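Local coordinates for succinylglutamate desuccinylase/aspartoacylase (Ruegeria sp. TM1040, PDB 3NA6), which probably hydrolyses an N-acylated amino acid or a related amide, as a member of the succinylglutamate desuccinylase/aspartoacylase family of metal-dependent hydrolases, at residues A138-D143 / I234-L239; A158-E163 / A198-G203; A170-M175 / S183-E188; M194-V199 / K204-T209; A225-R230 / Q244-V249. One frame throughout, in Å; residues are numbered along the deposited sequence. Where two conformers were deposited one is given.

Interaction 1 (A138-D143 / I234-L239). With CA (calcium ion), chain C.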
# COMPACT_ATOMS: atom_id res chain seq x y z
N ALA A 138 35.89 -10.27 18.81
CA ALA A 138 35.66 -11.71 18.66
C ALA A 138 36.86 -12.44 18.08
O ALA A 138 37.52 -11.92 17.19
CB ALA A 138 34.44 -11.99 17.77
N ASP A 139 37.06 -13.68 18.52
CA ASP A 139 38.04 -14.56 17.88
C ASP A 139 37.43 -15.41 16.77
O ASP A 139 38.10 -15.73 15.75
CB ASP A 139 38.64 -15.44 18.96
CG ASP A 139 39.29 -14.61 20.05
OD1 ASP A 139 40.28 -13.93 19.74
OD2 ASP A 139 38.77 -14.60 21.19
N VAL A 140 36.16 -15.76 16.95
CA VAL A 140 35.45 -16.62 16.00
C VAL A 140 34.04 -16.12 15.83
O VAL A 140 33.53 -15.35 16.66
CB VAL A 140 35.47 -18.10 16.49
CG1 VAL A 140 36.90 -18.53 16.70
CG2 VAL A 140 34.66 -18.26 17.80
N ALA A 141 33.40 -16.52 14.73
CA ALA A 141 32.00 -16.15 14.46
C ALA A 141 31.22 -17.35 13.95
O ALA A 141 31.73 -18.16 13.19
CB ALA A 141 31.91 -15.01 13.44
N VAL A 142 29.95 -17.43 14.36
CA VAL A 142 28.99 -18.41 13.84
C VAL A 142 27.78 -17.64 13.36
O VAL A 142 27.16 -16.91 14.13
CB VAL A 142 28.55 -19.46 14.90
CG1 VAL A 142 27.64 -20.49 14.24
CG2 VAL A 142 29.75 -20.11 15.52
N ASP A 143 27.52 -17.74 12.05
CA ASP A 143 26.44 -17.04 11.38
C ASP A 143 25.50 -18.03 10.67
O ASP A 143 25.86 -18.62 9.66
CB ASP A 143 27.00 -16.02 10.35
CG ASP A 143 25.92 -15.09 9.77
OD1 ASP A 143 25.08 -14.51 10.52
OD2 ASP A 143 25.91 -14.93 8.55
N ILE A 234 32.13 -26.10 21.97
CA ILE A 234 33.09 -27.04 22.60
C ILE A 234 34.44 -27.02 21.83
O ILE A 234 35.50 -26.93 22.44
CB ILE A 234 32.54 -28.48 22.68
CG1 ILE A 234 31.35 -28.53 23.66
CG2 ILE A 234 33.65 -29.48 23.17
CD1 ILE A 234 30.48 -29.87 23.61
N HIS A 235 34.38 -27.11 20.50
CA HIS A 235 35.56 -27.06 19.62
C HIS A 235 36.40 -25.79 19.90
O HIS A 235 37.65 -25.85 19.96
CB HIS A 235 35.10 -27.10 18.15
CG HIS A 235 36.21 -27.05 17.12
ND1 HIS A 235 36.97 -28.15 16.77
CD2 HIS A 235 36.66 -26.02 16.36
CE1 HIS A 235 37.83 -27.80 15.84
NE2 HIS A 235 37.67 -26.52 15.57
N PHE A 236 35.71 -24.67 20.12
CA PHE A 236 36.37 -23.39 20.40
C PHE A 236 36.78 -23.23 21.87
O PHE A 236 37.35 -22.20 22.25
CB PHE A 236 35.46 -22.21 20.00
CG PHE A 236 35.15 -22.12 18.51
CD1 PHE A 236 36.13 -22.35 17.55
CD2 PHE A 236 33.88 -21.74 18.09
CE1 PHE A 236 35.84 -22.22 16.19
CE2 PHE A 236 33.59 -21.62 16.72
CZ PHE A 236 34.58 -21.88 15.78
N GLY A 237 36.46 -24.22 22.70
CA GLY A 237 36.87 -24.23 24.08
C GLY A 237 36.05 -23.32 24.99
O GLY A 237 36.43 -23.07 26.12
N ILE A 238 34.90 -22.85 24.52
CA ILE A 238 34.12 -21.91 25.32
C ILE A 238 33.13 -22.62 26.24
O ILE A 238 32.86 -22.15 27.37
CB ILE A 238 33.38 -20.89 24.41
CG1 ILE A 238 34.39 -20.17 23.50
CG2 ILE A 238 32.58 -19.90 25.26
CD1 ILE A 238 33.81 -19.15 22.45
N LEU A 239 32.53 -23.70 25.73
CA LEU A 239 31.66 -24.60 26.51
C LEU A 239 32.43 -25.90 26.68
O LEU A 239 33.38 -26.15 25.95
CB LEU A 239 30.31 -24.87 25.81
CG LEU A 239 29.34 -23.71 25.60
CD1 LEU A 239 28.01 -24.14 24.91
CD2 LEU A 239 29.03 -23.05 26.94
CA CA C . 37.94 -23.75 27.82
O HOH W 1 37.28 -26.14 27.72
O HOH W 2 39.90 -24.40 26.33
O HOH W 3 39.16 -23.65 30.03
O HOH W 4 38.85 -21.36 27.26
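Val140 and Phe236 approach from opposite directions and meet where the end of helix 219-235 packs on the large mixed beta-sheet of the catalytic domain. The methyl CG2 of Val140 lies over one face of the Phe236 ring. Val140 CG2 sits 3.8 Å from the centroid of the Phe236 ring and 20° off the ring normal, a CH-pi contact displaced toward the rim. Its nearest ring atom is CD2 of Phe236, 3.6 Å from Val140 CG2. The other methyl, CG1, rests above the CD1-CE1 side, so both methyls spread over the same face. Val142, two residues further along strand 140-143, meets the same ring at its edge: its CG2 is 4.3 Å from Phe236 CE2. The chi1 of Phe236, -64°, sets CG anti to the carbonyl carbon and carries the ring to the strand. Val205 and Val207 of the neighbouring strand and Ala174 of helix 165-178 also touch this buried ring. Just beyond Phe236 the helix closes with a Schellman motif at Gly237, which has positive phi. Gly237 N bonds back to Ile234 O. The glycine carbonyl binds the calcium ion, as do Thr82 and four waters; Gly237 O lies 2.4 Å from the metal.

Interaction 2 (A158-E163 / A198-G203)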
# COMPACT_ATOMS: atom_id res chain seq x y z
N ALA A 158 28.92 -25.19 6.20
CA ALA A 158 29.82 -24.83 5.11
C ALA A 158 31.08 -24.14 5.62
O ALA A 158 31.02 -23.34 6.55
CB ALA A 158 29.13 -23.93 4.10
N ALA A 159 32.20 -24.49 4.99
CA ALA A 159 33.52 -23.87 5.18
C ALA A 159 34.01 -23.38 3.81
O ALA A 159 33.72 -24.02 2.77
CB ALA A 159 34.52 -24.93 5.72
N HIS A 160 34.79 -22.30 3.81
CA HIS A 160 35.19 -21.67 2.57
C HIS A 160 36.61 -21.99 2.13
O HIS A 160 37.49 -22.24 2.95
CB HIS A 160 34.97 -20.16 2.64
CG HIS A 160 33.53 -19.78 2.75
ND1 HIS A 160 33.05 -18.95 3.75
CD2 HIS A 160 32.46 -20.15 2.01
CE1 HIS A 160 31.74 -18.83 3.61
NE2 HIS A 160 31.36 -19.53 2.56
N ILE A 161 36.78 -22.01 0.81
CA ILE A 161 38.07 -22.07 0.19
C ILE A 161 38.59 -20.64 0.25
O ILE A 161 37.93 -19.70 -0.25
CB ILE A 161 37.98 -22.53 -1.26
CG1 ILE A 161 37.48 -23.98 -1.33
CG2 ILE A 161 39.35 -22.37 -1.96
CD1 ILE A 161 38.44 -25.03 -0.64
N LEU A 162 39.75 -20.49 0.89
CA LEU A 162 40.36 -19.19 1.14
C LEU A 162 41.80 -19.22 0.63
O LEU A 162 42.46 -20.28 0.56
CB LEU A 162 40.36 -18.91 2.65
CG LEU A 162 39.00 -18.91 3.36
CD1 LEU A 162 39.19 -18.96 4.86
CD2 LEU A 162 38.16 -17.67 2.97
N GLU A 163 42.30 -18.03 0.33
CA GLU A 163 43.72 -17.85 0.03
C GLU A 163 44.63 -18.23 1.19
O GLU A 163 45.69 -18.79 0.97
CB GLU A 163 44.04 -16.40 -0.34
CG GLU A 163 43.37 -15.88 -1.62
CD GLU A 163 43.84 -16.58 -2.89
OE1 GLU A 163 44.92 -17.22 -2.88
OE2 GLU A 163 43.12 -16.49 -3.91
N ALA A 198 33.95 -10.38 5.82
CA ALA A 198 34.34 -9.49 6.90
C ALA A 198 35.09 -10.28 8.01
O ALA A 198 36.11 -9.82 8.52
CB ALA A 198 33.10 -8.79 7.50
N VAL A 199 34.57 -11.46 8.35
CA VAL A 199 35.19 -12.29 9.38
C VAL A 199 36.50 -12.90 8.89
O VAL A 199 37.55 -12.73 9.51
CB VAL A 199 34.25 -13.40 9.83
CG1 VAL A 199 34.91 -14.24 10.94
CG2 VAL A 199 32.91 -12.78 10.28
N GLU A 200 36.44 -13.56 7.75
CA GLU A 200 37.55 -14.31 7.22
C GLU A 200 38.75 -13.44 6.85
O GLU A 200 39.90 -13.83 7.06
CB GLU A 200 37.08 -15.12 6.02
CG GLU A 200 36.19 -16.26 6.41
CD GLU A 200 35.39 -16.78 5.22
OE1 GLU A 200 35.46 -16.16 4.14
OE2 GLU A 200 34.69 -17.81 5.37
N GLU A 201 38.51 -12.25 6.32
CA GLU A 201 39.64 -11.41 5.93
C GLU A 201 40.39 -10.83 7.12
O GLU A 201 41.53 -10.37 6.96
CB GLU A 201 39.24 -10.35 4.89
CG GLU A 201 38.52 -9.16 5.47
CD GLU A 201 38.16 -8.07 4.42
OE1 GLU A 201 38.50 -8.22 3.22
OE2 GLU A 201 37.51 -7.08 4.85
N MSE A 202 39.77 -10.86 8.31
CA MSE A 202 40.44 -10.53 9.56
C MSE A 202 41.29 -11.64 10.09
O MSE A 202 41.95 -11.46 11.14
CB MSE A 202 39.44 -10.19 10.68
CG MSE A 202 38.58 -9.05 10.39
SE MSE A 202 37.16 -8.90 11.68
CE MSE A 202 36.59 -7.12 11.03
N GLY A 203 41.30 -12.78 9.42
CA GLY A 203 42.07 -13.93 9.90
C GLY A 203 41.33 -14.79 10.89
O GLY A 203 41.96 -15.56 11.60
O HOH W 5 34.96 -20.63 6.14
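Glu200 reaches from helix 195-200 to His160 and Leu162. The first atom to touch is Glu200 CB, lying 4.1 Å from Leu162 CD2. The chain then runs extended, with CG anti to the carbonyl carbon (chi1 -71°). This carries the carboxylate away from the helix to His160 of strand 156-160. Next along the chain, Glu200 CD is 3.7 Å from Leu162 CD2. The two carboxylate oxygens then divide their contacts. Glu200 OE1 packs against the leucine, 3.3 Å from Leu162 CD2, and the two side chains cross at about a right angle. OE2 accepts a hydrogen bond from His160, with ND1 of the ring 2.6 Å from Glu200 OE2. The bond is nearly straight, 169° at the hydrogen. OE2 uses its syn lone pair and lies in the imidazole plane, at the ring edge. The ring and carboxylate planes are 80° apart.

This His-carboxylate pair ties the helix to a strand of the mixed sheet in the catalytic domain. Strand 205-210 runs beside that strand, and its Leu206 touches both His160 and Glu200. After Glu200 the chain turns in a type I beta turn to Gly203, which ends the helix in a Schellman motif.

The buried Glu200 OE2 takes two hydrogen bonds, one from His160 ND1 and one from water 5. The same water accepts from the backbone of the histidine, with His160 N 2.9 Å from the water oxygen.

Interaction 3 (A170-M175 / S183-E188)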
# COMPACT_ATOMS: atom_id res chain seq x y z
N ALA A 170 41.44 -24.33 9.41
CA ALA A 170 40.80 -24.07 10.69
C ALA A 170 39.28 -23.99 10.52
O ALA A 170 38.51 -24.58 11.30
CB ALA A 170 41.33 -22.76 11.31
N CYS A 171 38.85 -23.27 9.48
CA CYS A 171 37.43 -23.20 9.14
C CYS A 171 36.84 -24.58 8.81
O CYS A 171 35.75 -24.91 9.25
CB CYS A 171 37.19 -22.24 7.97
SG CYS A 171 37.53 -20.49 8.35
N PHE A 172 37.58 -25.38 8.06
CA PHE A 172 37.14 -26.75 7.72
C PHE A 172 36.93 -27.61 8.98
O PHE A 172 35.93 -28.35 9.11
CB PHE A 172 38.18 -27.40 6.78
CG PHE A 172 37.83 -28.80 6.36
CD1 PHE A 172 36.94 -29.05 5.33
CD2 PHE A 172 38.39 -29.88 7.01
CE1 PHE A 172 36.61 -30.38 4.98
CE2 PHE A 172 38.07 -31.19 6.65
CZ PHE A 172 37.17 -31.43 5.65
N ALA A 173 37.88 -27.54 9.90
CA ALA A 173 37.81 -28.28 11.16
C ALA A 173 36.58 -27.84 11.97
O ALA A 173 35.88 -28.69 12.54
CB ALA A 173 39.09 -28.10 11.97
N ALA A 174 36.31 -26.53 12.01
CA ALA A 174 35.14 -26.03 12.77
C ALA A 174 33.81 -26.52 12.13
O ALA A 174 32.83 -26.81 12.83
CB ALA A 174 35.18 -24.48 12.90
N MSE A 175 33.81 -26.63 10.81
CA MSE A 175 32.64 -27.07 10.06
C MSE A 175 32.40 -28.54 10.32
O MSE A 175 31.26 -28.94 10.54
CB MSE A 175 32.82 -26.77 8.55
CG MSE A 175 31.66 -27.23 7.64
SE MSE A 175 31.82 -29.10 7.16
CE MSE A 175 33.22 -28.80 5.81
N SER A 183 27.86 -31.83 4.78
CA SER A 183 29.08 -31.04 4.95
C SER A 183 29.54 -30.56 3.59
O SER A 183 29.52 -31.34 2.63
CB SER A 183 30.18 -31.90 5.57
OG SER A 183 29.91 -32.16 6.93
N VAL A 184 29.94 -29.30 3.52
CA VAL A 184 30.43 -28.66 2.30
C VAL A 184 31.66 -27.81 2.56
O VAL A 184 31.77 -27.16 3.60
CB VAL A 184 29.42 -27.67 1.71
CG1 VAL A 184 29.70 -27.51 0.22
CG2 VAL A 184 27.98 -28.10 1.97
N GLN A 185 32.59 -27.80 1.60
CA GLN A 185 33.64 -26.79 1.53
C GLN A 185 33.60 -26.25 0.10
O GLN A 185 33.75 -27.02 -0.85
CB GLN A 185 35.00 -27.41 1.78
CG GLN A 185 36.12 -26.39 1.88
CD GLN A 185 37.46 -27.03 2.14
OE1 GLN A 185 37.81 -28.02 1.52
NE2 GLN A 185 38.23 -26.45 3.07
N LEU A 186 33.45 -24.93 -0.03
CA LEU A 186 33.23 -24.30 -1.33
C LEU A 186 33.90 -22.92 -1.43
O LEU A 186 34.02 -22.20 -0.44
CB LEU A 186 31.72 -24.11 -1.52
CG LEU A 186 31.08 -23.16 -0.48
CD1 LEU A 186 30.88 -21.83 -1.13
CD2 LEU A 186 29.75 -23.66 0.03
N LEU A 187 34.28 -22.56 -2.65
CA LEU A 187 34.74 -21.22 -2.96
C LEU A 187 33.52 -20.35 -3.11
O LEU A 187 32.63 -20.69 -3.84
CB LEU A 187 35.53 -21.25 -4.27
CG LEU A 187 36.12 -19.93 -4.76
CD1 LEU A 187 37.14 -19.31 -3.75
CD2 LEU A 187 36.77 -20.22 -6.10
N GLU A 188 33.47 -19.23 -2.41
CA GLU A 188 32.38 -18.28 -2.52
C GLU A 188 32.62 -17.40 -3.74
O GLU A 188 33.60 -16.66 -3.78
CB GLU A 188 32.32 -17.42 -1.26
CG GLU A 188 31.27 -16.35 -1.24
CD GLU A 188 29.87 -16.87 -1.55
OE1 GLU A 188 29.42 -17.79 -0.83
OE2 GLU A 188 29.24 -16.36 -2.52
O HOH W 6 29.14 -30.44 9.20
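Met175, a selenomethionine, bends twice to meet Ser183 and Val184 of strand 182-186. Its CG is anti to the backbone N, chi1 178°, and the chain then folds at chi2 and chi3. The bends set the selenium beside Ser183 and swing the terminal methyl onward to the strand backbone. The selenium is equally near CB and OG of Ser183, with Met175 SE 3.6 Å from Ser183 OG. The methyl ends close to a main-chain carbonyl: Met175 CE is 3.1 Å from Val184 O. Ala157 and Ala159 of strand 156-160 also touch this side chain.

One turn earlier on the helix, Phe172 meets Gln185. The glutamine is extended, and the two side chains cross at about a right angle, with the amide plane turned 40° from the ring. Gln185 NE2 is 3.7 Å from Phe172 CD1. The amide nitrogen also comes near CB of the phenylalanine.

Water 6 makes a polar link beside the selenium. It donates to Met175 O at 2.9 Å and is hydrogen-bonded to Ser183 OG. That hydroxyl is also hydrogen-bonded to Ser248.

The helix and strand segments run almost antiparallel, their axes 9.4 Å apart at 163°. Strand 156-160, helix 165-178 and strand 182-186 form a beta-alpha-beta crossover, and the contact is the packing of its helix on its second strand.

Interaction 4 (M194-V199 / K204-T209)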
# COMPACT_ATOMS: atom_id res chain seq x y z
N MSE A 194 30.03 -9.39 1.81
CA MSE A 194 29.46 -10.39 2.68
C MSE A 194 30.06 -10.39 4.10
O MSE A 194 31.24 -10.07 4.32
CB MSE A 194 29.56 -11.76 2.04
CG MSE A 194 28.45 -12.00 1.00
SE MSE A 194 28.66 -13.78 0.33
CE MSE A 194 27.73 -14.77 1.66
N TYR A 195 29.20 -10.73 5.05
CA TYR A 195 29.59 -10.92 6.42
C TYR A 195 30.70 -11.94 6.53
O TYR A 195 31.67 -11.71 7.21
CB TYR A 195 28.40 -11.37 7.25
CG TYR A 195 28.71 -11.43 8.72
CD1 TYR A 195 29.12 -10.31 9.41
CD2 TYR A 195 28.57 -12.61 9.42
CE1 TYR A 195 29.38 -10.37 10.78
CE2 TYR A 195 28.84 -12.68 10.76
CZ TYR A 195 29.23 -11.56 11.44
OH TYR A 195 29.49 -11.67 12.78
N ASP A 196 30.56 -13.07 5.84
CA ASP A 196 31.58 -14.11 5.89
C ASP A 196 32.95 -13.55 5.54
O ASP A 196 33.94 -13.87 6.18
CB ASP A 196 31.28 -15.24 4.92
CG ASP A 196 29.94 -15.95 5.19
OD1 ASP A 196 29.42 -15.92 6.33
OD2 ASP A 196 29.42 -16.56 4.23
N THR A 197 33.01 -12.73 4.49
CA THR A 197 34.26 -12.08 4.09
C THR A 197 34.82 -11.14 5.18
O THR A 197 36.01 -11.14 5.45
CB THR A 197 34.07 -11.39 2.73
OG1 THR A 197 33.48 -12.34 1.84
CG2 THR A 197 35.38 -10.88 2.14
N ALA A 198 33.95 -10.38 5.82
CA ALA A 198 34.34 -9.49 6.90
C ALA A 198 35.09 -10.28 8.01
O ALA A 198 36.11 -9.82 8.52
CB ALA A 198 33.10 -8.79 7.50
N VAL A 199 34.57 -11.46 8.35
CA VAL A 199 35.19 -12.29 9.38
C VAL A 199 36.50 -12.90 8.89
O VAL A 199 37.55 -12.73 9.51
CB VAL A 199 34.25 -13.40 9.83
CG1 VAL A 199 34.91 -14.24 10.94
CG2 VAL A 199 32.91 -12.78 10.28
N LYS A 204 39.98 -14.69 10.91
CA LYS A 204 39.15 -15.36 11.92
C LYS A 204 38.28 -16.47 11.36
O LYS A 204 37.79 -16.39 10.23
CB LYS A 204 38.29 -14.32 12.66
CG LYS A 204 39.12 -13.41 13.54
CD LYS A 204 38.38 -12.20 14.06
CE LYS A 204 39.31 -11.32 14.86
NZ LYS A 204 38.61 -10.15 15.38
N VAL A 205 38.14 -17.54 12.14
CA VAL A 205 37.30 -18.67 11.78
C VAL A 205 35.83 -18.26 11.73
O VAL A 205 35.31 -17.59 12.64
CB VAL A 205 37.47 -19.87 12.76
CG1 VAL A 205 36.40 -20.92 12.51
CG2 VAL A 205 38.82 -20.47 12.59
N LEU A 206 35.18 -18.66 10.64
CA LEU A 206 33.78 -18.43 10.44
C LEU A 206 33.11 -19.80 10.25
O LEU A 206 33.62 -20.63 9.49
CB LEU A 206 33.51 -17.56 9.20
CG LEU A 206 32.01 -17.59 8.85
CD1 LEU A 206 31.27 -16.39 9.47
CD2 LEU A 206 31.80 -17.74 7.36
N VAL A 207 31.99 -20.01 10.94
CA VAL A 207 31.14 -21.21 10.78
C VAL A 207 29.82 -20.71 10.21
O VAL A 207 29.24 -19.74 10.71
CB VAL A 207 30.94 -21.90 12.16
CG1 VAL A 207 29.77 -22.86 12.16
CG2 VAL A 207 32.23 -22.56 12.58
N THR A 208 29.40 -21.29 9.10
CA THR A 208 28.16 -20.89 8.48
C THR A 208 27.35 -22.11 8.07
O THR A 208 27.88 -23.23 8.00
CB THR A 208 28.35 -19.88 7.31
OG1 THR A 208 27.08 -19.33 6.92
CG2 THR A 208 29.06 -20.50 6.10
N THR A 209 26.06 -21.90 7.86
CA THR A 209 25.14 -22.98 7.54
C THR A 209 24.11 -22.65 6.45
O THR A 209 23.89 -21.47 6.06
CB THR A 209 24.30 -23.30 8.76
OG1 THR A 209 23.41 -22.20 8.98
CG2 THR A 209 25.13 -23.49 10.01
O HOH W 7 27.13 -16.44 6.96
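Leu206 crosses the side chain of Asp196 at about a right angle. Its methyl CD2 meets CB, CG and OD1 of the aspartate, and the closest pair is Leu206 CD2 to Asp196 OD1 at 3.2 Å. The other methyl, CD1, reaches toward the same oxygen and toward Val199 CG2. Leu206 CG is anti to the backbone N, chi1 168°, which raises the branch from strand 205-210 toward helix 195-200.

Val199 packs one turn further along the helix. Val199 CG1 is 4.0 Å from Leu206 CB. It also touches CB of Lys204. The same methyl lies near the carbonyl oxygens of Lys204 and Val205. At this end a weak backbone bond, Lys204 N to Val199 O at 3.4 Å, closes the turn between the helix and the strand. The amine of Lys204 leads away to the carbonyls of Ala138 and Leu135.

Helix and strand run nearly antiparallel, their segments 156° apart. The helix packs on the mixed sheet of the catalytic domain.

Thr208 OG1 is hydrogen-bonded to Asp143 O in the neighbouring strand. Water 7 lies 2.9 Å from Thr208 OG1. Its link to Asp196 OD1 is unusually short, so the detail there is doubtful. Asp196 OD1 is thus a buried oxygen with leucine methyls against it, and its polar neighbour in the contact is the water near Thr208.

Interaction 5 (A225-R230 / Q244-V249)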
# COMPACT_ATOMS: atom_id res chain seq x y z
N ALA A 225 20.68 -27.25 14.48
CA ALA A 225 21.26 -25.97 14.86
C ALA A 225 21.81 -25.98 16.28
O ALA A 225 22.90 -25.46 16.52
CB ALA A 225 20.23 -24.80 14.71
N LYS A 226 21.06 -26.56 17.22
CA LYS A 226 21.49 -26.60 18.61
C LYS A 226 22.74 -27.48 18.83
O LYS A 226 23.66 -27.09 19.61
CB LYS A 226 20.36 -27.11 19.52
CG LYS A 226 19.18 -26.16 19.63
CD LYS A 226 18.09 -26.74 20.54
CE LYS A 226 16.76 -26.00 20.39
NZ LYS A 226 15.73 -26.64 21.19
N LYS A 227 22.76 -28.65 18.20
CA LYS A 227 23.90 -29.57 18.30
C LYS A 227 25.14 -28.94 17.67
O LYS A 227 26.24 -28.95 18.24
CB LYS A 227 23.56 -30.90 17.63
CG LYS A 227 24.72 -31.83 17.30
CD LYS A 227 24.26 -32.93 16.28
CE LYS A 227 25.43 -33.55 15.54
NZ LYS A 227 25.05 -34.35 14.33
N GLY A 228 24.96 -28.43 16.47
CA GLY A 228 26.05 -27.78 15.73
C GLY A 228 26.63 -26.63 16.54
O GLY A 228 27.84 -26.52 16.64
N LEU A 229 25.77 -25.81 17.15
CA LEU A 229 26.20 -24.67 17.97
C LEU A 229 26.96 -25.12 19.20
O LEU A 229 28.07 -24.62 19.49
CB LEU A 229 25.00 -23.86 18.42
CG LEU A 229 25.20 -22.61 19.28
CD1 LEU A 229 26.23 -21.68 18.58
CD2 LEU A 229 23.83 -21.88 19.60
N ARG A 230 26.40 -26.10 19.91
CA ARG A 230 27.06 -26.64 21.08
C ARG A 230 28.39 -27.28 20.68
O ARG A 230 29.43 -26.99 21.31
CB ARG A 230 26.16 -27.62 21.81
CG ARG A 230 26.77 -28.13 23.11
CD ARG A 230 25.84 -29.12 23.86
NE ARG A 230 26.57 -29.83 24.91
CZ ARG A 230 27.29 -30.95 24.76
NH1 ARG A 230 27.39 -31.58 23.59
NH2 ARG A 230 27.92 -31.45 25.81
N GLN A 244 28.58 -34.21 20.02
CA GLN A 244 27.74 -35.23 19.43
C GLN A 244 28.26 -35.39 18.03
O GLN A 244 28.38 -34.40 17.29
CB GLN A 244 26.27 -34.81 19.37
CG GLN A 244 25.63 -34.40 20.70
CD GLN A 244 24.28 -33.67 20.50
OE1 GLN A 244 24.15 -32.47 20.81
NE2 GLN A 244 23.29 -34.38 19.94
N ILE A 245 28.58 -36.62 17.65
CA ILE A 245 29.09 -36.96 16.33
C ILE A 245 28.20 -38.00 15.68
O ILE A 245 28.07 -39.11 16.17
CB ILE A 245 30.49 -37.51 16.38
CG1 ILE A 245 31.46 -36.50 17.02
CG2 ILE A 245 30.96 -37.88 14.95
CD1 ILE A 245 32.79 -37.12 17.52
N ASP A 246 27.59 -37.63 14.57
CA ASP A 246 26.79 -38.54 13.77
C ASP A 246 27.38 -38.59 12.36
O ASP A 246 28.27 -37.81 12.02
CB ASP A 246 25.35 -38.01 13.71
CG ASP A 246 24.72 -37.92 15.08
OD1 ASP A 246 24.48 -38.98 15.67
OD2 ASP A 246 24.45 -36.80 15.57
N PRO A 247 26.90 -39.51 11.53
CA PRO A 247 27.32 -39.49 10.13
C PRO A 247 27.03 -38.15 9.45
O PRO A 247 26.05 -37.50 9.80
CB PRO A 247 26.46 -40.59 9.49
CG PRO A 247 26.17 -41.53 10.61
CD PRO A 247 26.06 -40.68 11.84
N SER A 248 27.89 -37.74 8.52
CA SER A 248 27.63 -36.58 7.67
C SER A 248 27.97 -36.93 6.22
O SER A 248 28.94 -37.64 5.94
CB SER A 248 28.43 -35.36 8.13
OG SER A 248 28.02 -34.16 7.47
N VAL A 249 27.16 -36.43 5.29
CA VAL A 249 27.39 -36.65 3.86
C VAL A 249 28.15 -35.45 3.32
O VAL A 249 27.68 -34.31 3.45
CB VAL A 249 26.03 -36.87 3.09
CG1 VAL A 249 26.25 -36.79 1.58
CG2 VAL A 249 25.42 -38.25 3.49
O HOH W 8 26.57 -31.16 20.78
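Lys227 is extended throughout, with CG anti to the backbone N (chi1 164°) and each later torsion near 180°. It therefore spans from helix 219-235 to the loop 244-249. Gln244 turns its own extended chain toward the helix, with CG beside the backbone N (chi1 -56°). Its amide lies along the first part of the lysine: Gln244 OE1 is 3.6 Å from Lys227 CB, and Gln244 CD and NE2 sit near Lys227 CG. Further out, Lys227 CE is 3.5 Å from the carbonyl oxygen Gln244 O.

The tip makes a salt bridge. Lys227 NZ donates to Asp246 OD2 at 2.8 Å, on the anti lone pair, away from the other carboxylate oxygen. Asn179 OD1 gives the ammonium a second partner.

Arg230, one turn on, joins Gln244 through water 8. The water lies at the guanidinium edge, in its plane, and accepts from Arg230 NH1 at 3.0 Å. The water oxygen also lies 2.8 Å from Gln244 OE1. Arg230 NH1 is hydrogen-bonded to Glu242 O as well.

This is a surface contact. It fastens the loop that leads from helix 219-235 to strand 249-250, the outermost strand within this chain at that end of the mixed sheet of this alpha/beta fold.

All five contacts are built on the mixed sheet of the catalytic domain or the helices around it. Interactions 2 and 4 are the closest pair, centres 6 Å apart, and share Ala198 and Val199 of helix 195-200. Interactions 2 and 3, centres 9 Å apart, meet through the neighbouring strands 156-160 and 182-186. Interaction 1 joins strand 140-143 to the end of helix 219-235, so its loop encloses interactions 2, 3 and 4. Interaction 5 crosses interaction 1 along the chain, uses the same helix, and meets interaction 3 through Ser183 and Ser248. Helices 165-178 and 195-200 both pack on the one sheet, where strand 156-160 lies between strands 205-210 and 182-186. The calcium ion is bound at Gly237 in interaction 1.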